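PDB 5LFD: allantoin racemase from Pseudomonas fluorescens, which probably interconverts the D and L forms of 5-monosubstituted hydantoins such as 5-isobutylhydantoin and 5-benzylhydantoin. Local coordinates for residues Arg2-Asn7 against Glu31-Thr36; Glu45-Ser50 against Gly77-Glu82; Glu174-Gly179 against Thr194-Val199. All coordinates share one frame; numbering follows the deposited sequence.

Overall arrangement
All three contacts are largely buried, though Glu-31 in contact 1 is exposed. Contacts 1 and 3 each join two neighbouring parallel strands through a beta-alpha-beta unit, one in each four-stranded sheet of order 2-1-3-4. Contact 1 pairs the first two strands of its sheet and contact 3 the last two; their centres are about 25 Å apart, on opposite sides of the chain's centre. Backbone bonds and branched apolar side chains dominate both, with a salt bridge added in contact 1. Contact 2 is different: a helix start meets a loop through a serine, a histidine and waters. Its helix 47-63 also packs on contact 1, and other subunits approach contacts 2 and 3.

Contact 1: Arg2-Asn7 against Glu31-Thr36; sequences RILVVN and EIVGLT
Ile-3, Val-5 and Asn-7 exchange five backbone hydrogen bonds with Glu-31, Val-33 and Leu-35, joining the two parallel strands of a beta-alpha-beta unit whose helix is 12-23. At the start of the pair, Arg-2 and Glu-31 lie side by side in a salt bridge. Glu-31 OE2 takes weak, bent bonds from both Arg-2 NH2 (2.8 Å) and Arg-2 NE (2.9 Å), with the guanidinium and carboxylate planes 79° apart. Carrying CG trans to its backbone N (chi1 -168°), Arg-2 also rests CG on Val-33 CG2 at 3.9 Å, and a bend at chi3 (-90°) turns the guanidinium beside Glu-31. Replacing Arg-2 by alanine would probably leave Glu-31 without its charged mate and uncover the Val-33 methyl.

On this same face Leu-4 runs alongside Val-33, CD2 to CG1 at 3.9 Å, while its CD1 reaches Leu-35 CD1 at 4.1 Å. On the other face Val-5 CG2 meets Ile-32 CG2 at 3.7 Å. Further out, Val-57 and Val-61 of helix 47-63 cover Val-6, and Ile-18 and Ala-19 of helix 12-23 cover Val-5 and Ile-32. Pro-67 O holds Arg-2 NH1, and Thr-15 OG1 holds Asn-7 ND2. Val-5 O accepts Leu-35 N and also receives a CA-H contact from Gly-34 CA at 3.3 Å.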
ATOM      1  N   ARG A   2     -11.106 -20.585  32.444  1.00 14.64           N
ATOM      2  CA  ARG A   2     -11.872 -19.384  32.702  1.00 14.25           C
ATOM      3  C   ARG A   2     -11.484 -18.235  31.725  1.00 12.88           C
ATOM      4  O   ARG A   2     -10.334 -17.841  31.669  1.00 11.71           O
ATOM      5  CB  ARG A   2     -11.658 -18.909  34.153  1.00 15.61           C
ATOM      6  CG  ARG A   2     -12.639 -17.849  34.561  1.00 16.68           C
ATOM      7  CD  ARG A   2     -12.475 -17.457  36.004  1.00 19.97           C
ATOM      8  NE  ARG A   2     -13.327 -18.321  36.843  1.00 22.56           N
ATOM      9  CZ  ARG A   2     -12.888 -18.943  37.924  1.00 23.06           C
ATOM     10  NH1 ARG A   2     -11.630 -18.778  38.310  1.00 24.93           N
ATOM     11  NH2 ARG A   2     -13.699 -19.707  38.613  1.00 24.26           N
ATOM     12  N   ILE A   3     -12.486 -17.685  31.055  1.00 11.39           N
ATOM     13  CA  ILE A   3     -12.300 -16.584  30.135  1.00 12.05           C
ATOM     14  C   ILE A   3     -13.102 -15.357  30.585  1.00 11.88           C
ATOM     15  O   ILE A   3     -14.353 -15.412  30.712  1.00 11.66           O
ATOM     16  CB  ILE A   3     -12.799 -17.007  28.713  1.00 12.08           C
ATOM     17  CG1 ILE A   3     -12.048 -18.275  28.197  1.00 12.13           C
ATOM     18  CG2 ILE A   3     -12.742 -15.817  27.763  1.00 11.39           C
ATOM     19  CD1 ILE A   3     -12.750 -18.896  26.969  1.00 13.70           C
ATOM     20  N   LEU A   4     -12.404 -14.240  30.823  1.00 12.66           N
ATOM     21  CA  LEU A   4     -13.106 -12.996  31.101  1.00 13.15           C
ATOM     22  C   LEU A   4     -13.655 -12.398  29.806  1.00 13.26           C
ATOM     23  O   LEU A   4     -12.899 -12.181  28.852  1.00 14.93           O
ATOM     24  CB  LEU A   4     -12.198 -11.986  31.828  1.00 13.20           C
ATOM     25  CG  LEU A   4     -11.451 -12.466  33.087  1.00 13.69           C
ATOM     26  CD1 LEU A   4     -10.595 -11.339  33.677  1.00 12.44           C
ATOM     27  CD2 LEU A   4     -12.352 -13.171  34.143  1.00 13.61           C
ATOM     28  N   VAL A   5     -14.964 -12.172  29.765  1.00 13.08           N
ATOM     29  CA  VAL A   5     -15.640 -11.431  28.683  1.00 13.10           C
ATOM     30  C   VAL A   5     -16.100 -10.032  29.127  1.00 15.01           C
ATOM     31  O   VAL A   5     -17.116  -9.874  29.849  1.00 14.71           O
ATOM     32  CB  VAL A   5     -16.849 -12.202  28.112  1.00 12.50           C
ATOM     33  CG1 VAL A   5     -17.458 -11.476  26.940  1.00 11.70           C
ATOM     34  CG2 VAL A   5     -16.403 -13.587  27.670  1.00 12.08           C
ATOM     35  N   VAL A   6     -15.373  -9.001  28.660  1.00 14.08           N
ATOM     36  CA  VAL A   6     -15.547  -7.677  29.214  1.00 14.10           C
ATOM     37  C   VAL A   6     -16.267  -6.754  28.245  1.00 13.85           C
ATOM     38  O   VAL A   6     -15.846  -6.554  27.072  1.00 14.74           O
ATOM     39  CB  VAL A   6     -14.179  -7.083  29.634  1.00 13.67           C
ATOM     40  CG1 VAL A   6     -14.417  -5.859  30.493  1.00 14.39           C
ATOM     41  CG2 VAL A   6     -13.358  -8.100  30.386  1.00 12.84           C
ATOM     42  N   ASN A   7     -17.370  -6.217  28.714  1.00 13.38           N
ATOM     43  CA  ASN A   7     -18.137  -5.243  27.969  1.00 13.10           C
ATOM     44  C   ASN A   7     -17.271  -3.980  27.927  1.00 13.19           C
ATOM     45  O   ASN A   7     -16.525  -3.694  28.886  1.00 14.36           O
ATOM     46  CB  ASN A   7     -19.491  -4.949  28.692  1.00 12.89           C
ATOM     47  CG  ASN A   7     -20.492  -4.160  27.828  1.00 14.04           C
ATOM     48  OD1 ASN A   7     -20.177  -3.664  26.706  1.00 13.12           O
ATOM     49  ND2 ASN A   7     -21.723  -4.018  28.348  1.00 14.83           N
ATOM     50  N   GLU A  31     -15.413 -21.885  31.506  1.00 18.44           N
ATOM     51  CA  GLU A  31     -16.233 -20.930  32.282  1.00 21.32           C
ATOM     52  C   GLU A  31     -16.155 -19.504  31.677  1.00 19.12           C
ATOM     53  O   GLU A  31     -15.069 -18.994  31.459  1.00 18.79           O
ATOM     54  CB  GLU A  31     -15.830 -20.941  33.755  1.00 20.41           C
ATOM     55  CG  GLU A  31     -16.791 -20.131  34.608  1.00 27.32           C
ATOM     56  CD  GLU A  31     -16.235 -19.835  35.982  1.00 29.31           C
ATOM     57  OE1 GLU A  31     -16.842 -18.975  36.644  1.00 32.29           O
ATOM     58  OE2 GLU A  31     -15.207 -20.456  36.390  1.00 30.24           O
ATOM     59  N   ILE A  32     -17.312 -18.918  31.351  1.00 19.85           N
ATOM     60  CA  ILE A  32     -17.410 -17.497  30.943  1.00 18.98           C
ATOM     61  C   ILE A  32     -17.759 -16.599  32.137  1.00 19.48           C
ATOM     62  O   ILE A  32     -18.736 -16.830  32.833  1.00 20.54           O
ATOM     63  CB  ILE A  32     -18.498 -17.250  29.856  1.00 18.32           C
ATOM     64  CG1 ILE A  32     -18.231 -18.046  28.567  1.00 17.50           C
ATOM     65  CG2 ILE A  32     -18.650 -15.754  29.590  1.00 17.94           C
ATOM     66  CD1 ILE A  32     -16.972 -17.675  27.803  1.00 16.73           C
ATOM     67  N   VAL A  33     -16.955 -15.570  32.346  1.00 19.67           N
ATOM     68  CA  VAL A  33     -17.151 -14.630  33.406  1.00 19.52           C
ATOM     69  C   VAL A  33     -17.323 -13.255  32.741  1.00 19.70           C
ATOM     70  O   VAL A  33     -16.339 -12.616  32.286  1.00 18.24           O
ATOM     71  CB  VAL A  33     -15.957 -14.656  34.370  1.00 20.37           C
ATOM     72  CG1 VAL A  33     -16.030 -13.461  35.304  1.00 23.19           C
ATOM     73  CG2 VAL A  33     -15.951 -15.957  35.178  1.00 20.56           C
ATOM     74  N   GLY A  34     -18.583 -12.840  32.635  1.00 18.07           N
ATOM     75  CA  GLY A  34     -18.942 -11.585  31.986  1.00 19.62           C
ATOM     76  C   GLY A  34     -18.791 -10.409  32.950  1.00 21.44           C
ATOM     77  O   GLY A  34     -19.411 -10.407  34.026  1.00 22.43           O
ATOM     78  N   LEU A  35     -17.980  -9.419  32.566  1.00 19.93           N
ATOM     79  CA  LEU A  35     -17.635  -8.252  33.428  1.00 19.45           C
ATOM     80  C   LEU A  35     -18.154  -6.933  32.853  1.00 18.87           C
ATOM     81  O   LEU A  35     -18.102  -6.718  31.631  1.00 17.56           O
ATOM     82  CB  LEU A  35     -16.111  -8.157  33.639  1.00 18.09           C
ATOM     83  CG  LEU A  35     -15.430  -9.311  34.359  1.00 18.52           C
ATOM     84  CD1 LEU A  35     -13.940  -9.082  34.470  1.00 17.88           C
ATOM     85  CD2 LEU A  35     -16.039  -9.473  35.753  1.00 19.20           C
ATOM     86  N   THR A  36     -18.677  -6.075  33.733  1.00 17.79           N
ATOM     87  CA  THR A  36     -19.125  -4.743  33.343  1.00 16.84           C
ATOM     88  C   THR A  36     -18.154  -3.760  33.941  1.00 16.84           C
ATOM     89  O   THR A  36     -17.853  -3.863  35.129  1.00 16.79           O
ATOM     90  CB  THR A  36     -20.597  -4.443  33.718  1.00 17.35           C
ATOM     91  OG1 THR A  36     -21.434  -5.364  33.043  1.00 15.25           O
ATOM     92  CG2 THR A  36     -21.019  -3.052  33.185  1.00 16.72           C
TER

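Contact 2: Glu45-Ser50 against Gly77-Glu82; sequences EGNFES and GEHGRE
The first turn of helix 47-63 meets the loop that leads into helix 81-87 through Ser-50 and His-79. With OG anti to its own backbone N (chi1 177°), Ser-50 accepts a nearly straight hydrogen bond from His-79 N, 2.9 Å from Ser-50 OG. The same hydroxyl lies 3.5 Å from Glu-78 CG, beside the bent glutamate chain, and 3.0 Å from His-79 ND1. One water bonds to Ser-50 OG at 2.8 Å and donates to Gly-77 O, so the buried serine oxygen is engaged by both a backbone N-H and a water. Asn-47 OD1 approaches the edge of the imidazole near its plane, and Tyr-51 stacks on that ring.

Gly-46 is the N-cap residue of helix 47-63, as Gly-80 is of helix 81-87. This helix start also lies at a subunit interface, where Asn-47 N bonds to Glu-86 of the second subunit. A second water accepts from Gly-46 N at 3.0 Å and lies within bonding distance of Glu-78 OE2 (3.1 Å), between the two segments beside the N-cap. Nearby, Glu-49 OE1 accepts Glu-45 N at 2.7 Å and also forms a salt bridge with Lys-231 of the second subunit.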
ATOM      1  N   GLU A  45     -19.378   5.576  21.830  1.00 19.55           N
ATOM      2  CA  GLU A  45     -19.606   6.080  20.467  1.00 23.54           C
ATOM      3  C   GLU A  45     -18.649   7.228  20.159  1.00 22.18           C
ATOM      4  O   GLU A  45     -18.983   8.398  20.377  1.00 24.90           O
ATOM      5  CB  GLU A  45     -21.057   6.534  20.280  1.00 25.15           C
ATOM      6  CG  GLU A  45     -22.097   5.643  20.986  1.00 28.49           C
ATOM      7  CD  GLU A  45     -23.521   6.204  20.886  1.00 29.93           C
ATOM      8  OE1 GLU A  45     -23.694   7.441  20.869  1.00 28.32           O
ATOM      9  OE2 GLU A  45     -24.473   5.401  20.806  1.00 33.61           O
ATOM     10  N   GLY A  46     -17.449   6.887  19.734  1.00 17.21           N
ATOM     11  CA  GLY A  46     -16.513   7.906  19.355  1.00 14.99           C
ATOM     12  C   GLY A  46     -15.202   7.746  20.074  1.00 13.63           C
ATOM     13  O   GLY A  46     -15.025   6.825  20.833  1.00 11.68           O
ATOM     14  N   ASN A  47     -14.262   8.645  19.792  1.00 13.28           N
ATOM     15  CA  ASN A  47     -12.894   8.489  20.265  1.00 14.56           C
ATOM     16  C   ASN A  47     -12.770   8.730  21.767  1.00 13.42           C
ATOM     17  O   ASN A  47     -12.090   7.973  22.464  1.00 13.41           O
ATOM     18  CB  ASN A  47     -11.960   9.439  19.517  1.00 15.08           C
ATOM     19  CG  ASN A  47     -11.999   9.211  18.012  1.00 15.90           C
ATOM     20  OD1 ASN A  47     -11.265   8.348  17.498  1.00 16.10           O
ATOM     21  ND2 ASN A  47     -12.936   9.891  17.323  1.00 15.01           N
ATOM     22  N   PHE A  48     -13.427   9.785  22.238  1.00 13.07           N
ATOM     23  CA  PHE A  48     -13.359  10.150  23.651  1.00 13.47           C
ATOM     24  C   PHE A  48     -13.849   8.951  24.503  1.00 11.92           C
ATOM     25  O   PHE A  48     -13.148   8.486  25.362  1.00 11.48           O
ATOM     26  CB  PHE A  48     -14.186  11.392  23.991  1.00 12.81           C
ATOM     27  CG  PHE A  48     -14.537  11.475  25.442  1.00 15.03           C
ATOM     28  CD1 PHE A  48     -13.532  11.460  26.427  1.00 16.62           C
ATOM     29  CD2 PHE A  48     -15.863  11.482  25.852  1.00 16.75           C
ATOM     30  CE1 PHE A  48     -13.863  11.473  27.794  1.00 18.00           C
ATOM     31  CE2 PHE A  48     -16.204  11.528  27.203  1.00 17.58           C
ATOM     32  CZ  PHE A  48     -15.209  11.533  28.166  1.00 17.81           C
ATOM     33  N   GLU A  49     -15.025   8.456  24.205  1.00 11.72           N
ATOM     34  CA  GLU A  49     -15.613   7.340  24.947  1.00 12.23           C
ATOM     35  C   GLU A  49     -14.848   6.045  24.680  1.00 12.77           C
ATOM     36  O   GLU A  49     -14.813   5.185  25.548  1.00 12.44           O
ATOM     37  CB  GLU A  49     -17.093   7.212  24.605  1.00 13.52           C
ATOM     38  CG  GLU A  49     -17.889   8.485  24.934  1.00 15.44           C
ATOM     39  CD  GLU A  49     -19.310   8.464  24.419  1.00 17.84           C
ATOM     40  OE1 GLU A  49     -19.681   7.518  23.699  1.00 19.27           O
ATOM     41  OE2 GLU A  49     -20.076   9.403  24.728  1.00 19.62           O
ATOM     42  N   SER A  50     -14.212   5.932  23.506  1.00 11.98           N
ATOM     43  CA  SER A  50     -13.401   4.748  23.205  1.00 13.30           C
ATOM     44  C   SER A  50     -12.160   4.688  24.066  1.00 12.40           C
ATOM     45  O   SER A  50     -11.765   3.624  24.567  1.00 13.30           O
ATOM     46  CB  SER A  50     -13.012   4.665  21.726  1.00 12.69           C
ATOM     47  OG  SER A  50     -12.175   3.531  21.523  1.00 14.25           O
ATOM     48  N   GLY A  77     -14.446  -2.086  17.457  1.00 18.69           N
ATOM     49  CA  GLY A  77     -13.704  -0.891  17.052  1.00 19.13           C
ATOM     50  C   GLY A  77     -13.193   0.027  18.153  1.00 19.34           C
ATOM     51  O   GLY A  77     -12.856   1.150  17.897  1.00 21.00           O
ATOM     52  N   GLU A  78     -13.118  -0.457  19.375  1.00 20.15           N
ATOM     53  CA  GLU A  78     -12.597   0.352  20.480  1.00 19.04           C
ATOM     54  C   GLU A  78     -11.125   0.147  20.720  1.00 17.29           C
ATOM     55  O   GLU A  78     -10.554  -0.891  20.339  1.00 14.88           O
ATOM     56  CB  GLU A  78     -13.357   0.079  21.778  1.00 21.26           C
ATOM     57  CG  GLU A  78     -14.574   0.957  21.882  1.00 26.29           C
ATOM     58  CD  GLU A  78     -15.769   0.356  21.165  1.00 31.87           C
ATOM     59  OE1 GLU A  78     -15.810  -0.904  21.120  1.00 38.25           O
ATOM     60  OE2 GLU A  78     -16.620   1.116  20.616  1.00 32.73           O
ATOM     61  N   HIS A  79     -10.541   1.154  21.361  1.00 16.40           N
ATOM     62  CA  HIS A  79      -9.180   1.148  21.880  1.00 16.76           C
ATOM     63  C   HIS A  79      -9.022   0.184  23.061  1.00 16.35           C
ATOM     64  O   HIS A  79     -10.024  -0.231  23.626  1.00 16.56           O
ATOM     65  CB  HIS A  79      -8.778   2.588  22.265  1.00 17.85           C
ATOM     66  CG  HIS A  79      -8.596   3.495  21.072  1.00 21.70           C
ATOM     67  ND1 HIS A  79      -9.500   4.495  20.732  1.00 23.35           N
ATOM     68  CD2 HIS A  79      -7.636   3.519  20.111  1.00 21.27           C
ATOM     69  CE1 HIS A  79      -9.069   5.130  19.655  1.00 21.41           C
ATOM     70  NE2 HIS A  79      -7.951   4.544  19.248  1.00 21.48           N
ATOM     71  N   GLY A  80      -7.781  -0.190  23.383  1.00 16.08           N
ATOM     72  CA  GLY A  80      -7.454  -0.950  24.607  1.00 16.17           C
ATOM     73  C   GLY A  80      -6.752  -2.318  24.549  1.00 17.80           C
ATOM     74  O   GLY A  80      -5.984  -2.668  25.488  1.00 18.18           O
ATOM     75  N   ARG A  81      -6.968  -3.088  23.469  1.00 16.92           N
ATOM     76  CA  ARG A  81      -6.393  -4.428  23.366  1.00 17.89           C
ATOM     77  C   ARG A  81      -4.903  -4.449  23.784  1.00 16.00           C
ATOM     78  O   ARG A  81      -4.483  -5.256  24.603  1.00 17.12           O
ATOM     79  CB  ARG A  81      -6.571  -5.016  21.942  1.00 20.04           C
ATOM     80  CG  ARG A  81      -5.363  -5.855  21.514  1.00 25.29           C
ATOM     81  CD  ARG A  81      -5.450  -6.506  20.149  1.00 26.96           C
ATOM     82  NE  ARG A  81      -5.088  -5.630  19.035  1.00 28.73           N
ATOM     83  CZ  ARG A  81      -3.847  -5.276  18.699  1.00 30.56           C
ATOM     84  NH1 ARG A  81      -2.822  -5.689  19.407  1.00 26.02           N
ATOM     85  NH2 ARG A  81      -3.632  -4.473  17.652  1.00 37.19           N
ATOM     86  N   GLU A  82      -4.122  -3.551  23.210  1.00 15.24           N
ATOM     87  CA  GLU A  82      -2.673  -3.510  23.367  1.00 15.23           C
ATOM     88  C   GLU A  82      -2.317  -3.252  24.827  1.00 13.48           C
ATOM     89  O   GLU A  82      -1.279  -3.692  25.295  1.00 11.00           O
ATOM     90  CB  GLU A  82      -2.038  -2.376  22.542  1.00 15.90           C
ATOM     91  CG  GLU A  82      -2.245  -2.371  21.038  1.00 19.22           C
ATOM     92  CD  GLU A  82      -3.380  -1.444  20.638  1.00 21.69           C
ATOM     93  OE1 GLU A  82      -4.371  -1.315  21.406  1.00 20.63           O
ATOM     94  OE2 GLU A  82      -3.294  -0.868  19.517  1.00 25.23           O
TER
HETATM   95  O   HOH W   1     -16.963   3.929  19.303  1.00 15.80           O
HETATM   96  O   HOH W   2     -11.478   3.346  18.859  1.00 22.83           O

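Contact 3: Glu174-Gly179 against Thr194-Val199; sequences EVICLG and TGVPVV
With CG1 pointing away from its carbonyl carbon (chi1 -63°), Ile-176 meets Val-196, whose CG2 occupies the crowded position between backbone N and carbonyl carbon; Ile-176 CG1 and Val-196 CG2 touch at 3.7 Å, the two side chains crossing at a slant. Farther along, Leu-178 and Val-198 cross at about a right angle, CD2 to CG1 at 3.9 Å, and Ile-190 of helix 187-194 packs on both. This helix links the two strands into a parallel beta-alpha-beta unit.

Three nearly straight backbone bonds set the register: Ile-176 N to Pro-197 O, Val-199 N to Ile-176 O at 2.7 Å, and Leu-178 N to Val-199 O at 3.1 Å. On the face carrying Cys-177 and Val-199, Val-175 CG2 approaches Val-199 CG2 at 4.0 Å beneath helix 95-104. At Glu-174, the carbonyl O lies 3.3 Å from Val-196 CB and accepts a hydrogen bond from Ser-220 of the third subunit. With side chains meeting through carbon, the backbone bonds alone fix how the strands are aligned, while the Glu-174 carboxylate ties this edge to His-108 N through OE1 and to Thr-224 of the third subunit through OE2.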
ATOM      1  N   GLU A 174     -18.444 -11.083   0.714  1.00 10.98           N
ATOM      2  CA  GLU A 174     -18.937 -12.474   0.573  1.00 10.55           C
ATOM      3  C   GLU A 174     -19.301 -13.007   1.933  1.00 10.96           C
ATOM      4  O   GLU A 174     -19.863 -14.095   2.040  1.00 10.33           O
ATOM      5  CB  GLU A 174     -17.863 -13.381  -0.087  1.00 10.16           C
ATOM      6  CG  GLU A 174     -17.556 -12.839  -1.461  1.00  9.28           C
ATOM      7  CD  GLU A 174     -16.625 -13.687  -2.266  1.00  9.38           C
ATOM      8  OE1 GLU A 174     -16.059 -14.688  -1.756  1.00  9.64           O
ATOM      9  OE2 GLU A 174     -16.460 -13.322  -3.405  1.00  8.88           O
ATOM     10  N   VAL A 175     -18.949 -12.220   2.956  1.00 10.93           N
ATOM     11  CA  VAL A 175     -19.224 -12.520   4.350  1.00 10.82           C
ATOM     12  C   VAL A 175     -19.469 -11.247   5.142  1.00 11.11           C
ATOM     13  O   VAL A 175     -18.920 -10.177   4.809  1.00 10.05           O
ATOM     14  CB  VAL A 175     -18.309 -13.569   5.034  1.00 11.70           C
ATOM     15  CG1 VAL A 175     -17.055 -13.925   4.269  1.00 12.77           C
ATOM     16  CG2 VAL A 175     -18.078 -13.337   6.519  1.00 11.59           C
ATOM     17  N   ILE A 176     -20.380 -11.360   6.132  1.00 10.59           N
ATOM     18  CA  ILE A 176     -20.809 -10.241   6.937  1.00 10.04           C
ATOM     19  C   ILE A 176     -20.283 -10.405   8.357  1.00 10.94           C
ATOM     20  O   ILE A 176     -20.415 -11.510   8.944  1.00 10.74           O
ATOM     21  CB  ILE A 176     -22.347 -10.062   6.942  1.00  9.97           C
ATOM     22  CG1 ILE A 176     -22.886  -9.738   5.529  1.00  9.27           C
ATOM     23  CG2 ILE A 176     -22.751  -8.929   7.922  1.00  9.48           C
ATOM     24  CD1 ILE A 176     -22.378  -8.408   4.959  1.00  8.71           C
ATOM     25  N   CYS A 177     -19.687  -9.330   8.903  1.00 10.82           N
ATOM     26  CA  CYS A 177     -19.299  -9.292  10.301  1.00 11.51           C
ATOM     27  C   CYS A 177     -20.251  -8.353  11.025  1.00 12.47           C
ATOM     28  O   CYS A 177     -20.487  -7.239  10.587  1.00 11.91           O
ATOM     29  CB  CYS A 177     -17.883  -8.761  10.469  1.00 11.60           C
ATOM     30  SG  CYS A 177     -16.622  -9.913   9.915  1.00 12.04           S
ATOM     31  N   LEU A 178     -20.860  -8.831  12.098  1.00 13.48           N
ATOM     32  CA  LEU A 178     -21.662  -7.948  12.923  1.00 15.05           C
ATOM     33  C   LEU A 178     -20.677  -6.980  13.591  1.00 14.96           C
ATOM     34  O   LEU A 178     -19.608  -7.403  14.041  1.00 15.80           O
ATOM     35  CB  LEU A 178     -22.408  -8.781  13.958  1.00 15.60           C
ATOM     36  CG  LEU A 178     -23.347  -9.857  13.428  1.00 15.88           C
ATOM     37  CD1 LEU A 178     -23.953 -10.623  14.594  1.00 15.70           C
ATOM     38  CD2 LEU A 178     -24.413  -9.252  12.534  1.00 14.87           C
ATOM     39  N   GLY A 179     -21.004  -5.699  13.611  1.00 16.19           N
ATOM     40  CA  GLY A 179     -20.137  -4.725  14.261  1.00 18.29           C
ATOM     41  C   GLY A 179     -20.578  -3.942  15.497  1.00 21.62           C
ATOM     42  O   GLY A 179     -20.020  -2.853  15.693  1.00 22.02           O
ATOM     43  N   THR A 194     -29.672 -12.781   3.937  1.00 23.79           N
ATOM     44  CA  THR A 194     -28.644 -12.373   2.942  1.00 19.84           C
ATOM     45  C   THR A 194     -28.071 -13.450   2.033  1.00 19.49           C
ATOM     46  O   THR A 194     -27.562 -13.129   0.984  1.00 19.53           O
ATOM     47  CB  THR A 194     -27.398 -11.745   3.642  1.00 19.67           C
ATOM     48  OG1 THR A 194     -26.886 -12.651   4.656  1.00 18.68           O
ATOM     49  CG2 THR A 194     -27.761 -10.407   4.223  1.00 18.68           C
ATOM     50  N   GLY A 195     -28.063 -14.705   2.477  1.00 19.58           N
ATOM     51  CA  GLY A 195     -27.434 -15.763   1.716  1.00 18.31           C
ATOM     52  C   GLY A 195     -25.920 -15.924   1.887  1.00 20.32           C
ATOM     53  O   GLY A 195     -25.291 -16.670   1.137  1.00 20.30           O
ATOM     54  N   VAL A 196     -25.314 -15.281   2.890  1.00 17.79           N
ATOM     55  CA  VAL A 196     -23.865 -15.372   3.058  1.00 15.28           C
ATOM     56  C   VAL A 196     -23.555 -15.704   4.500  1.00 14.99           C
ATOM     57  O   VAL A 196     -24.351 -15.374   5.386  1.00 16.09           O
ATOM     58  CB  VAL A 196     -23.149 -14.043   2.667  1.00 15.46           C
ATOM     59  CG1 VAL A 196     -23.455 -13.662   1.222  1.00 15.47           C
ATOM     60  CG2 VAL A 196     -23.451 -12.881   3.633  1.00 13.56           C
ATOM     61  N   PRO A 197     -22.399 -16.348   4.769  1.00 13.55           N
ATOM     62  CA  PRO A 197     -22.052 -16.567   6.187  1.00 12.57           C
ATOM     63  C   PRO A 197     -22.059 -15.240   6.983  1.00 12.69           C
ATOM     64  O   PRO A 197     -21.652 -14.171   6.462  1.00 13.36           O
ATOM     65  CB  PRO A 197     -20.641 -17.164   6.151  1.00 11.54           C
ATOM     66  CG  PRO A 197     -20.350 -17.494   4.761  1.00 12.83           C
ATOM     67  CD  PRO A 197     -21.380 -16.871   3.849  1.00 12.91           C
ATOM     68  N   VAL A 198     -22.540 -15.292   8.232  1.00 12.27           N
ATOM     69  CA  VAL A 198     -22.525 -14.108   9.061  1.00 11.63           C
ATOM     70  C   VAL A 198     -21.717 -14.406  10.298  1.00 11.57           C
ATOM     71  O   VAL A 198     -22.042 -15.356  11.007  1.00 12.67           O
ATOM     72  CB  VAL A 198     -23.957 -13.624   9.416  1.00 11.52           C
ATOM     73  CG1 VAL A 198     -23.885 -12.379  10.269  1.00 10.85           C
ATOM     74  CG2 VAL A 198     -24.803 -13.357   8.151  1.00 10.85           C
ATOM     75  N   VAL A 199     -20.676 -13.612  10.581  1.00 11.24           N
ATOM     76  CA  VAL A 199     -19.769 -13.918  11.717  1.00 11.64           C
ATOM     77  C   VAL A 199     -20.104 -13.036  12.937  1.00 12.39           C
ATOM     78  O   VAL A 199     -20.201 -11.823  12.825  1.00 11.19           O
ATOM     79  CB  VAL A 199     -18.251 -13.752  11.348  1.00 11.34           C
ATOM     80  CG1 VAL A 199     -17.390 -13.951  12.604  1.00 11.03           C
ATOM     81  CG2 VAL A 199     -17.842 -14.774  10.265  1.00 11.17           C
TER